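Local coordinates for protein L-talarate/galactarate dehydratase (Salmonella typhimurium, PDB 2PP3) that dehydrates L-talarate and galactarate to 5-keto-4-deoxy-D-glucarate with the help of magnesium, and also epimerises L-talarate to galactarate, at residues 164-169 with 347-352; 192-197 with 219-224; 247-252 with 295-300; 323-328 with 339-344. The protein carries 1 engineered substitution. All blocks are in the same frame, centred on the assembly; numbering follows the deposited sequence.

Interaction 1. Residues 164-169 with 347-352; sequences CYNTSG and LEHFEW. With LGT (L-glucaric acid), chain G.
The parallel pairing of strands 161-166 and 346-349, where the first and last strands of the enolase-superfamily barrel domain meet, brings Y165 against E348 and N166 against H349. Three backbone bonds define the register: Y165 N to L347 O, H349 N to Y165 O at 2.7 Å, and a longer one from T167 N to H349 O. On one face of the sheet E348 CA lies over the Y165 ring, 4.0 Å from its centroid and 23° off the normal, a CH-pi contact. With CG anti to the backbone N (chi1 173°) and the chain extended, the E348 carboxylate passes the tyrosine and reaches the bound L-glucarate; T167 OG1 donates to the anti lone pair of E348 OE2 (2.7 Å). On the other face N166 ND2 donates to H349 ND1 (3.0 Å), tilted from the ring plane, and to S168 OG, while N166 OD1 takes G169 N in an Asx motif. Beyond the strands, S168 OG gives a very short bond to E351 OE1. Y165 OH has its main partner in K195, which also forms a salt bridge with E348 OE2. With E348 OE2 2.5 Å from O1A of L-glucarate, one acid group probably holds a proton and donates it.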
# COMPACT_ATOMS: atom_id res chain seq x y z
N CYS B 164 -13.30 -17.12 11.47
CA CYS B 164 -12.31 -18.18 11.45
C CYS B 164 -12.91 -19.57 11.23
O CYS B 164 -13.97 -19.88 11.77
CB CYS B 164 -11.51 -18.14 12.76
SG CYS B 164 -10.05 -19.20 12.83
N TYR B 165 -12.23 -20.39 10.44
CA TYR B 165 -12.69 -21.75 10.18
C TYR B 165 -11.52 -22.70 10.43
O TYR B 165 -10.35 -22.32 10.28
CB TYR B 165 -13.20 -21.87 8.73
CG TYR B 165 -12.12 -21.92 7.66
CD1 TYR B 165 -11.52 -23.12 7.30
CD2 TYR B 165 -11.68 -20.75 7.03
CE1 TYR B 165 -10.51 -23.17 6.33
CE2 TYR B 165 -10.67 -20.78 6.06
CZ TYR B 165 -10.09 -22.00 5.72
OH TYR B 165 -9.10 -22.05 4.77
N ASN B 166 -11.83 -23.93 10.82
CA ASN B 166 -10.78 -24.91 11.08
C ASN B 166 -10.59 -25.90 9.93
O ASN B 166 -11.55 -26.32 9.28
CB ASN B 166 -11.07 -25.69 12.37
CG ASN B 166 -10.11 -26.86 12.58
OD1 ASN B 166 -10.30 -27.93 12.00
ND2 ASN B 166 -9.08 -26.65 13.38
N THR B 167 -9.33 -26.27 9.69
CA THR B 167 -8.99 -27.20 8.61
C THR B 167 -8.37 -28.50 9.14
O THR B 167 -8.66 -29.58 8.63
CB THR B 167 -7.97 -26.56 7.64
OG1 THR B 167 -8.58 -25.46 6.96
CG2 THR B 167 -7.49 -27.57 6.60
N SER B 168 -7.52 -28.37 10.16
CA SER B 168 -6.82 -29.51 10.74
C SER B 168 -7.69 -30.67 11.22
O SER B 168 -7.18 -31.76 11.49
CB SER B 168 -5.92 -29.04 11.88
OG SER B 168 -6.66 -28.41 12.90
N GLY B 169 -9.00 -30.46 11.33
CA GLY B 169 -9.87 -31.53 11.79
C GLY B 169 -10.66 -32.23 10.70
O GLY B 169 -11.42 -33.15 10.99
N LEU B 347 -10.29 -16.38 7.94
CA LEU B 347 -8.99 -16.77 8.45
C LEU B 347 -9.01 -18.27 8.68
O LEU B 347 -9.97 -18.81 9.22
CB LEU B 347 -8.70 -16.05 9.77
CG LEU B 347 -7.27 -16.19 10.32
CD1 LEU B 347 -6.31 -15.52 9.36
CD2 LEU B 347 -7.17 -15.57 11.71
N GLU B 348 -7.93 -18.94 8.29
CA GLU B 348 -7.81 -20.39 8.43
C GLU B 348 -7.08 -20.80 9.69
O GLU B 348 -5.98 -20.32 9.98
CB GLU B 348 -7.11 -20.97 7.20
CG GLU B 348 -6.78 -22.45 7.30
CD GLU B 348 -6.20 -23.02 6.01
OE1 GLU B 348 -5.28 -22.39 5.43
OE2 GLU B 348 -6.66 -24.10 5.60
N HIS B 349 -7.68 -21.71 10.45
CA HIS B 349 -7.07 -22.16 11.69
C HIS B 349 -6.43 -23.55 11.71
O HIS B 349 -7.00 -24.54 11.23
CB HIS B 349 -8.09 -22.06 12.84
CG HIS B 349 -7.64 -22.75 14.09
ND1 HIS B 349 -7.64 -24.12 14.23
CD2 HIS B 349 -7.14 -22.26 15.25
CE1 HIS B 349 -7.16 -24.45 15.42
NE2 HIS B 349 -6.85 -23.33 16.06
N PHE B 350 -5.24 -23.58 12.29
CA PHE B 350 -4.45 -24.79 12.50
C PHE B 350 -3.90 -24.59 13.91
O PHE B 350 -3.76 -23.46 14.36
CB PHE B 350 -3.25 -24.87 11.54
CG PHE B 350 -3.58 -25.43 10.19
CD1 PHE B 350 -4.06 -24.61 9.17
CD2 PHE B 350 -3.39 -26.78 9.92
CE1 PHE B 350 -4.33 -25.12 7.90
CE2 PHE B 350 -3.66 -27.31 8.66
CZ PHE B 350 -4.13 -26.48 7.65
N GLU B 351 -3.59 -25.68 14.61
CA GLU B 351 -3.03 -25.56 15.95
C GLU B 351 -1.52 -25.82 15.87
O GLU B 351 -0.77 -25.47 16.77
CB GLU B 351 -3.67 -26.58 16.90
CG GLU B 351 -3.50 -28.03 16.47
CD GLU B 351 -4.64 -28.52 15.59
OE1 GLU B 351 -4.99 -27.82 14.62
OE2 GLU B 351 -5.17 -29.61 15.88
N TRP B 352 -1.11 -26.42 14.76
CA TRP B 352 0.28 -26.78 14.51
C TRP B 352 1.34 -25.82 15.03
O TRP B 352 2.29 -26.25 15.67
CB TRP B 352 0.49 -26.99 13.01
CG TRP B 352 -0.37 -28.08 12.43
CD1 TRP B 352 -1.25 -28.89 13.11
CD2 TRP B 352 -0.45 -28.48 11.06
NE1 TRP B 352 -1.86 -29.76 12.24
CE2 TRP B 352 -1.39 -29.53 10.98
CE3 TRP B 352 0.19 -28.05 9.89
CZ2 TRP B 352 -1.71 -30.15 9.77
CZ3 TRP B 352 -0.13 -28.67 8.69
CH2 TRP B 352 -1.07 -29.71 8.64
O1A LGT G . -5.02 -25.84 4.86
C1 LGT G . -5.13 -25.94 3.63
O1B LGT G . -5.71 -25.09 2.91
C2 LGT G . -4.51 -27.20 2.92
O2 LGT G . -4.44 -27.02 1.49
C3 LGT G . -3.10 -27.54 3.43
O3 LGT G . -2.16 -26.63 2.87
C4 LGT G . -2.64 -28.98 3.06
O4 LGT G . -2.53 -29.10 1.63
C5 LGT G . -1.28 -29.39 3.68
O5 LGT G . -1.37 -29.27 5.10
C6 LGT G . -0.91 -30.85 3.32
O6A LGT G . -0.15 -31.01 2.33
O6B LGT G . -1.40 -31.77 4.03

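Interaction 2. Residues 192-197 with 219-224; sequences GGIKLA and DEFPLM. Engineered in segment 192-197: A197 (natural residue Lys). With LGT (L-glucaric acid), chain G.
I194 with P222 and K195 with M224 join the two strands of a parallel beta-alpha-beta unit, strand 194-197, helix 203-217 and strand 223-226, in the barrel domain. The backbone ladder is the first shell. I194 N donates to P222 O at 3.0 Å, tilted 25° from the carbonyl plane; M224 N returns a bond to I194 O, whose position is less certain; and L196 N closes the series on M224 O at 2.8 Å. The pairs I194-L223 and K195-M224 set the parallel register.

Side chains pack around this ladder on both faces of the sheet. On one, I194 CG2 meets L223 CD1 at 4.1 Å, while I194 CG1 comes to the edge of the F221 ring at CE2, 4.0 Å away. The F221 ring also lies along the glycine backbone, with CE2 3.5 Å from G193 CA and G192 O over one face. On the other, the M224 and K195 side chains cross at about a right angle, K195 CB 3.7 Å from M224 CG.

Helix 203-217 backs the I194 face of the sheet through L210, which touches both L196 and L223. On the K195 face the pocket begins: K195 is a substrate-binding residue, and its NZ forms a salt bridge with E252. A197 is an engineered residue at the position of the proton-acceptor lysine. The K195 chain leaves CB with CG anti to the backbone N (chi1 -179°) and bends at chi3, bringing NZ to 2.9 Å from O1B of L-glucarate, a hydrogen bond.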
# COMPACT_ATOMS: atom_id res chain seq x y z
N GLY B 192 -15.81 -20.65 13.60
CA GLY B 192 -16.84 -20.07 12.77
C GLY B 192 -17.13 -20.81 11.48
O GLY B 192 -18.03 -20.44 10.72
N GLY B 193 -16.36 -21.87 11.22
CA GLY B 193 -16.57 -22.62 9.99
C GLY B 193 -15.76 -23.90 9.94
O GLY B 193 -14.86 -24.11 10.75
N ILE B 194 -16.07 -24.74 8.97
CA ILE B 194 -15.39 -26.02 8.81
C ILE B 194 -15.03 -26.28 7.35
O ILE B 194 -15.85 -26.08 6.46
CB ILE B 194 -16.28 -27.19 9.30
CG1 ILE B 194 -16.51 -27.07 10.81
CG2 ILE B 194 -15.63 -28.53 8.95
CD1 ILE B 194 -15.25 -27.22 11.67
N LYS B 195 -13.79 -26.72 7.12
CA LYS B 195 -13.37 -27.05 5.76
C LYS B 195 -13.07 -28.54 5.70
O LYS B 195 -12.30 -29.07 6.50
CB LYS B 195 -12.11 -26.27 5.35
CG LYS B 195 -11.68 -26.58 3.91
CD LYS B 195 -10.77 -25.52 3.31
CE LYS B 195 -9.38 -25.56 3.90
NZ LYS B 195 -8.54 -24.46 3.32
N LEU B 196 -13.71 -29.21 4.74
CA LEU B 196 -13.54 -30.64 4.56
C LEU B 196 -12.63 -30.95 3.37
O LEU B 196 -12.83 -30.45 2.27
CB LEU B 196 -14.91 -31.30 4.33
CG LEU B 196 -14.95 -32.82 4.17
CD1 LEU B 196 -14.46 -33.49 5.45
CD2 LEU B 196 -16.37 -33.26 3.84
N ALA B 197 -11.62 -31.79 3.61
CA ALA B 197 -10.70 -32.17 2.55
C ALA B 197 -11.39 -33.19 1.65
O ALA B 197 -11.86 -34.23 2.13
CB ALA B 197 -9.43 -32.77 3.15
N ASP B 219 -27.96 -26.57 8.61
CA ASP B 219 -28.03 -25.85 7.34
C ASP B 219 -27.23 -24.55 7.25
O ASP B 219 -26.68 -24.23 6.20
CB ASP B 219 -29.49 -25.57 6.99
CG ASP B 219 -30.30 -26.84 6.78
OD1 ASP B 219 -31.55 -26.76 6.83
OD2 ASP B 219 -29.69 -27.91 6.55
N GLU B 220 -27.16 -23.79 8.34
CA GLU B 220 -26.48 -22.50 8.33
C GLU B 220 -24.98 -22.43 8.57
O GLU B 220 -24.31 -21.57 7.99
CB GLU B 220 -27.16 -21.54 9.30
CG GLU B 220 -28.55 -21.11 8.90
CD GLU B 220 -28.97 -19.83 9.61
OE1 GLU B 220 -28.96 -19.81 10.86
OE2 GLU B 220 -29.31 -18.85 8.91
N PHE B 221 -24.44 -23.30 9.41
CA PHE B 221 -23.02 -23.24 9.71
C PHE B 221 -22.14 -23.21 8.46
O PHE B 221 -22.31 -24.02 7.55
CB PHE B 221 -22.60 -24.40 10.59
CG PHE B 221 -21.42 -24.09 11.46
CD1 PHE B 221 -21.57 -23.31 12.60
CD2 PHE B 221 -20.15 -24.55 11.12
CE1 PHE B 221 -20.47 -22.98 13.39
CE2 PHE B 221 -19.05 -24.23 11.90
CZ PHE B 221 -19.21 -23.44 13.04
N PRO B 222 -21.20 -22.25 8.39
CA PRO B 222 -20.29 -22.11 7.25
C PRO B 222 -19.49 -23.39 7.00
O PRO B 222 -18.78 -23.89 7.88
CB PRO B 222 -19.41 -20.94 7.66
CG PRO B 222 -20.34 -20.09 8.47
CD PRO B 222 -21.02 -21.13 9.34
N LEU B 223 -19.62 -23.92 5.79
CA LEU B 223 -18.92 -25.14 5.40
C LEU B 223 -18.26 -24.97 4.04
O LEU B 223 -18.85 -24.40 3.12
CB LEU B 223 -19.92 -26.30 5.34
CG LEU B 223 -19.39 -27.67 4.89
CD1 LEU B 223 -18.30 -28.16 5.85
CD2 LEU B 223 -20.54 -28.65 4.85
N MET B 224 -17.04 -25.46 3.92
CA MET B 224 -16.30 -25.37 2.66
C MET B 224 -15.51 -26.65 2.40
O MET B 224 -15.27 -27.44 3.32
CB MET B 224 -15.36 -24.15 2.67
CG MET B 224 -14.63 -23.90 3.98
SD MET B 224 -15.35 -22.53 4.96
CE MET B 224 -16.26 -23.40 6.14
O1A LGT G . -5.02 -25.84 4.86
C1 LGT G . -5.13 -25.94 3.63
O1B LGT G . -5.71 -25.09 2.91
C2 LGT G . -4.51 -27.20 2.92
O2 LGT G . -4.44 -27.02 1.49
C3 LGT G . -3.10 -27.54 3.43
O3 LGT G . -2.16 -26.63 2.87
C4 LGT G . -2.64 -28.98 3.06
O4 LGT G . -2.53 -29.10 1.63
C5 LGT G . -1.28 -29.39 3.68
O5 LGT G . -1.37 -29.27 5.10
C6 LGT G . -0.91 -30.85 3.32
O6A LGT G . -0.15 -31.01 2.33
O6B LGT G . -1.40 -31.77 4.03

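Interaction 3. Residues 247-252 with 295-300; sequences NLIWIE and SDFVQP. With MG (magnesium ion), chain F.
Polar contacts centre on E252, a magnesium ligand of the barrel domain, and Q299. Q299 NE2 donates to E252 OE1 at 3.0 Å and 168°; E252 OE1 lies in the amide plane of Q299, while NE2 comes from above the carboxylate plane, and the two flat groups are 78° apart. W250 NE1 gives the same oxygen a second bond, on its anti lone pair, and K195 is its strongest polar partner. Donors thus hold one carboxylate oxygen while the other binds metal, which probably restricts rotation of the group.

Metal coordination uses E252 OE2, 2.3 Å from magnesium, with water 1 at 2.2 Å; D226 and E278 are the other protein carboxylates on the metal, and L-glucarate O1B and O2 complete the shell with the water. The E252 chain is extended beyond CG, carrying the carboxylate from the strand to the ion.

Aromatic packing is edge-to-face: the W250 edge points at the face of F297, with centroids 4.8 Å apart and planes at 52°. W250 CE3 stands over the centre of the F297 ring. I249 CG2 adds an apolar contact to F297 CZ at 4.2 Å.

Strands 251-252 and 297-298 are not adjacent: strand 274-276 lies between them, and A275 touches both F297 and Q299. The ring of W250 also meets Y165 and W346 edge-to-face, while helix 308-320 packs on V298 and P300.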
# COMPACT_ATOMS: atom_id res chain seq x y z
N ASN B 247 -24.64 -25.64 -0.31
CA ASN B 247 -24.43 -24.20 -0.14
C ASN B 247 -23.13 -23.90 0.59
O ASN B 247 -23.12 -23.23 1.62
CB ASN B 247 -25.60 -23.56 0.60
CG ASN B 247 -26.83 -23.42 -0.27
OD1 ASN B 247 -27.42 -24.41 -0.70
ND2 ASN B 247 -27.22 -22.18 -0.56
N LEU B 248 -22.04 -24.41 0.04
CA LEU B 248 -20.72 -24.21 0.63
C LEU B 248 -20.29 -22.76 0.48
O LEU B 248 -20.76 -22.04 -0.40
CB LEU B 248 -19.70 -25.11 -0.08
CG LEU B 248 -20.03 -26.60 -0.11
CD1 LEU B 248 -19.08 -27.31 -1.06
CD2 LEU B 248 -19.91 -27.19 1.30
N ILE B 249 -19.38 -22.33 1.36
CA ILE B 249 -18.86 -20.98 1.30
C ILE B 249 -17.96 -20.90 0.07
O ILE B 249 -17.87 -19.84 -0.57
CB ILE B 249 -18.04 -20.65 2.55
CG1 ILE B 249 -18.91 -20.82 3.81
CG2 ILE B 249 -17.48 -19.25 2.45
CD1 ILE B 249 -20.12 -19.89 3.85
N TRP B 250 -17.31 -22.01 -0.27
CA TRP B 250 -16.44 -22.07 -1.44
C TRP B 250 -15.92 -23.47 -1.74
O TRP B 250 -15.99 -24.36 -0.90
CB TRP B 250 -15.25 -21.09 -1.30
CG TRP B 250 -14.16 -21.50 -0.32
CD1 TRP B 250 -13.39 -22.64 -0.35
CD2 TRP B 250 -13.67 -20.73 0.79
NE1 TRP B 250 -12.46 -22.62 0.66
CE2 TRP B 250 -12.61 -21.47 1.38
CE3 TRP B 250 -14.02 -19.49 1.35
CZ2 TRP B 250 -11.89 -21.00 2.49
CZ3 TRP B 250 -13.31 -19.03 2.46
CH2 TRP B 250 -12.26 -19.78 3.02
N ILE B 251 -15.41 -23.65 -2.96
CA ILE B 251 -14.80 -24.91 -3.39
C ILE B 251 -13.35 -24.48 -3.62
O ILE B 251 -13.07 -23.66 -4.49
CB ILE B 251 -15.34 -25.42 -4.74
CG1 ILE B 251 -16.85 -25.66 -4.66
CG2 ILE B 251 -14.62 -26.71 -5.12
CD1 ILE B 251 -17.24 -26.74 -3.69
N GLU B 252 -12.44 -25.05 -2.85
CA GLU B 252 -11.05 -24.67 -2.95
C GLU B 252 -10.21 -25.57 -3.86
O GLU B 252 -10.38 -26.78 -3.88
CB GLU B 252 -10.45 -24.66 -1.55
CG GLU B 252 -9.06 -24.11 -1.46
CD GLU B 252 -8.67 -23.81 -0.04
OE1 GLU B 252 -9.57 -23.50 0.77
OE2 GLU B 252 -7.46 -23.85 0.26
N SER B 295 -10.84 -17.02 -9.80
CA SER B 295 -11.59 -17.32 -8.59
C SER B 295 -12.29 -16.16 -7.90
O SER B 295 -11.93 -14.99 -8.07
CB SER B 295 -10.66 -17.99 -7.58
OG SER B 295 -9.61 -17.11 -7.20
N ASP B 296 -13.29 -16.54 -7.11
CA ASP B 296 -14.11 -15.62 -6.33
C ASP B 296 -13.36 -15.25 -5.04
O ASP B 296 -13.48 -14.13 -4.53
CB ASP B 296 -15.44 -16.31 -6.00
CG ASP B 296 -16.15 -16.80 -7.24
OD1 ASP B 296 -16.59 -15.95 -8.04
OD2 ASP B 296 -16.27 -18.04 -7.43
N PHE B 297 -12.61 -16.21 -4.53
CA PHE B 297 -11.80 -16.01 -3.33
C PHE B 297 -10.33 -16.18 -3.70
O PHE B 297 -9.96 -17.17 -4.34
CB PHE B 297 -12.12 -17.04 -2.24
CG PHE B 297 -13.36 -16.75 -1.44
CD1 PHE B 297 -14.62 -17.11 -1.91
CD2 PHE B 297 -13.26 -16.12 -0.19
CE1 PHE B 297 -15.76 -16.85 -1.15
CE2 PHE B 297 -14.40 -15.86 0.57
CZ PHE B 297 -15.65 -16.23 0.10
N VAL B 298 -9.52 -15.21 -3.33
CA VAL B 298 -8.09 -15.26 -3.59
C VAL B 298 -7.43 -15.71 -2.29
O VAL B 298 -7.68 -15.15 -1.21
CB VAL B 298 -7.56 -13.87 -4.01
CG1 VAL B 298 -6.05 -13.91 -4.18
CG2 VAL B 298 -8.23 -13.44 -5.30
N GLN B 299 -6.58 -16.73 -2.38
CA GLN B 299 -5.93 -17.27 -1.20
C GLN B 299 -4.41 -17.17 -1.20
O GLN B 299 -3.72 -18.18 -1.34
CB GLN B 299 -6.36 -18.73 -1.01
CG GLN B 299 -7.87 -18.90 -0.94
CD GLN B 299 -8.30 -20.35 -0.71
OE1 GLN B 299 -8.05 -21.22 -1.54
NE2 GLN B 299 -8.96 -20.59 0.42
N PRO B 300 -3.88 -15.95 -1.02
CA PRO B 300 -2.43 -15.81 -1.01
C PRO B 300 -1.87 -16.29 0.33
O PRO B 300 -2.60 -16.45 1.31
CB PRO B 300 -2.23 -14.32 -1.26
CG PRO B 300 -3.40 -13.70 -0.58
CD PRO B 300 -4.55 -14.64 -0.89
MG MG F . -6.13 -25.68 0.73
O HOH W 1 -5.82 -26.39 -1.31

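Interaction 4. Residues 323-328 with 339-344; sequences RKLAPH and AAYPLE. With LGT (L-glucaric acid), chain G.
A tyrosine hydroxyl that binds the backbone carbonyl of the residue just before a strand is the distinctive feature here: Y341 OH donates to R323 O at 2.6 Å, 28° out of the carbonyl plane. The contact lies in the beta-alpha-beta unit of the enolase-superfamily barrel made by strand 324-325, helix 331-339 and strand 346-349, and it joins the first of these strands to the loop that follows the helix. At the far end of segment 323-328, H328, a proton donor/acceptor backed at ND1 by D301, has NE2 hydrogen-bonded to O3 of L-glucarate at 2.7 Å.

The Y341 ring is held between two groups on opposite faces. L325 CB lies over one, 3.6 Å from the centroid and 16° off the normal, a CH-pi contact, and P342 CD lies over the other, displaced toward the rim. Y341 CG is anti to the backbone N (chi1 -161°), which carries the ring across to the strand and brings OH to the carbonyl. L325 CD2 also reaches the tyrosine, 3.8 Å from CG. Helix 308-320 also packs on the tyrosine through M315, A318 and A319.

Less buried parts of the loop touch the first residues of 323-328. L343 CD1 approaches R323 O at 3.5 Å, and K324 CD lies against E344 O and L343 CB, its side chain crossing that of L343 at about a right angle. The carboxylate of E344 turns instead to R367 in a salt bridge. A single water ties the backbones together, donating weakly to L343 O and E344 O and accepting from L325 N at 2.7 Å.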
# COMPACT_ATOMS: atom_id res chain seq x y z
N ARG B 323 -12.80 -9.33 -5.44
CA ARG B 323 -12.67 -10.68 -4.91
C ARG B 323 -12.54 -10.69 -3.38
O ARG B 323 -12.02 -9.75 -2.79
CB ARG B 323 -11.44 -11.36 -5.52
CG ARG B 323 -11.32 -11.22 -7.03
CD ARG B 323 -12.51 -11.85 -7.74
NE ARG B 323 -12.38 -11.83 -9.19
CZ ARG B 323 -13.31 -12.29 -10.02
NH1 ARG B 323 -14.43 -12.79 -9.54
NH2 ARG B 323 -13.11 -12.25 -11.34
N LYS B 324 -13.02 -11.76 -2.74
CA LYS B 324 -12.91 -11.90 -1.29
C LYS B 324 -11.51 -12.43 -0.97
O LYS B 324 -10.83 -12.97 -1.85
CB LYS B 324 -13.95 -12.89 -0.76
CG LYS B 324 -15.40 -12.46 -0.87
CD LYS B 324 -15.73 -11.33 0.10
CE LYS B 324 -17.22 -10.99 0.05
NZ LYS B 324 -18.06 -12.18 0.40
N LEU B 325 -11.10 -12.30 0.28
CA LEU B 325 -9.78 -12.78 0.70
C LEU B 325 -9.87 -13.89 1.74
O LEU B 325 -10.66 -13.82 2.66
CB LEU B 325 -8.94 -11.63 1.27
CG LEU B 325 -7.48 -11.98 1.57
CD1 LEU B 325 -6.72 -12.06 0.25
CD2 LEU B 325 -6.85 -10.94 2.48
N ALA B 326 -9.05 -14.92 1.56
CA ALA B 326 -9.01 -16.04 2.50
C ALA B 326 -7.57 -16.54 2.51
O ALA B 326 -7.22 -17.51 1.82
CB ALA B 326 -9.96 -17.14 2.07
N PRO B 327 -6.70 -15.88 3.28
CA PRO B 327 -5.28 -16.26 3.37
C PRO B 327 -5.12 -17.72 3.78
O PRO B 327 -5.95 -18.29 4.49
CB PRO B 327 -4.73 -15.31 4.43
CG PRO B 327 -5.64 -14.10 4.32
CD PRO B 327 -6.99 -14.74 4.17
N HIS B 328 -4.04 -18.33 3.32
CA HIS B 328 -3.78 -19.73 3.62
C HIS B 328 -2.75 -19.93 4.72
O HIS B 328 -1.69 -19.30 4.71
CB HIS B 328 -3.32 -20.44 2.34
CG HIS B 328 -2.71 -21.78 2.58
ND1 HIS B 328 -1.36 -21.95 2.81
CD2 HIS B 328 -3.26 -23.02 2.64
CE1 HIS B 328 -1.11 -23.24 3.00
NE2 HIS B 328 -2.24 -23.90 2.90
N ALA B 339 -7.35 -8.54 8.52
CA ALA B 339 -8.05 -7.47 9.23
C ALA B 339 -8.01 -6.19 8.41
O ALA B 339 -8.92 -5.36 8.47
CB ALA B 339 -7.41 -7.23 10.60
N ALA B 340 -6.94 -6.02 7.63
CA ALA B 340 -6.78 -4.84 6.79
C ALA B 340 -7.48 -4.95 5.44
O ALA B 340 -7.47 -4.01 4.66
CB ALA B 340 -5.29 -4.54 6.58
N TYR B 341 -8.10 -6.09 5.14
CA TYR B 341 -8.77 -6.24 3.85
C TYR B 341 -10.13 -5.54 3.88
O TYR B 341 -10.89 -5.70 4.83
CB TYR B 341 -8.94 -7.72 3.49
CG TYR B 341 -9.19 -7.93 2.01
CD1 TYR B 341 -8.22 -7.59 1.06
CD2 TYR B 341 -10.40 -8.44 1.55
CE1 TYR B 341 -8.45 -7.75 -0.30
CE2 TYR B 341 -10.64 -8.60 0.18
CZ TYR B 341 -9.66 -8.25 -0.73
OH TYR B 341 -9.89 -8.40 -2.08
N PRO B 342 -10.44 -4.76 2.84
CA PRO B 342 -11.71 -4.03 2.75
C PRO B 342 -12.98 -4.88 2.70
O PRO B 342 -14.02 -4.45 3.21
CB PRO B 342 -11.53 -3.16 1.50
CG PRO B 342 -10.55 -3.94 0.67
CD PRO B 342 -9.57 -4.42 1.70
N LEU B 343 -12.92 -6.06 2.10
CA LEU B 343 -14.09 -6.94 2.04
C LEU B 343 -13.97 -8.00 3.14
O LEU B 343 -12.86 -8.38 3.52
CB LEU B 343 -14.19 -7.61 0.66
CG LEU B 343 -14.23 -6.64 -0.53
CD1 LEU B 343 -14.48 -7.43 -1.81
CD2 LEU B 343 -15.33 -5.60 -0.32
N GLU B 344 -15.10 -8.46 3.66
CA GLU B 344 -15.11 -9.44 4.76
C GLU B 344 -14.34 -10.71 4.38
O GLU B 344 -14.74 -11.45 3.49
CB GLU B 344 -16.56 -9.78 5.13
CG GLU B 344 -16.78 -10.40 6.52
CD GLU B 344 -16.53 -9.42 7.67
OE1 GLU B 344 -16.86 -8.22 7.53
OE2 GLU B 344 -16.03 -9.86 8.73
O1A LGT G . -5.02 -25.84 4.86
C1 LGT G . -5.13 -25.94 3.63
O1B LGT G . -5.71 -25.09 2.91
C2 LGT G . -4.51 -27.20 2.92
O2 LGT G . -4.44 -27.02 1.49
C3 LGT G . -3.10 -27.54 3.43
O3 LGT G . -2.16 -26.63 2.87
C4 LGT G . -2.64 -28.98 3.06
O4 LGT G . -2.53 -29.10 1.63
C5 LGT G . -1.28 -29.39 3.68
O5 LGT G . -1.37 -29.27 5.10
C6 LGT G . -0.91 -30.85 3.32
O6A LGT G . -0.15 -31.01 2.33
O6B LGT G . -1.40 -31.77 4.03
O HOH W 2 -12.70 -10.61 1.60

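All four contacts belong to the barrel domain, but they hold it differently. Interactions 1 and 2 pair adjacent parallel strands and are buried; they meet where C164 O approaches G192 N, probably a hydrogen bond. Interaction 3 is also buried, yet spans strands separated by another and relies on side chains around a metal ligand; a probable hydrogen bond between L223 O and I249 N joins it to interaction 2. Interaction 4 is only partly buried, joining a strand to a loop through a tyrosine and a water. Strands 297-298 and 324-325 link it to interaction 3. Interactions 1, 2 and 4 each reach the bound L-glucarate, and interaction 3 holds the magnesium and also touches the ligand through E252.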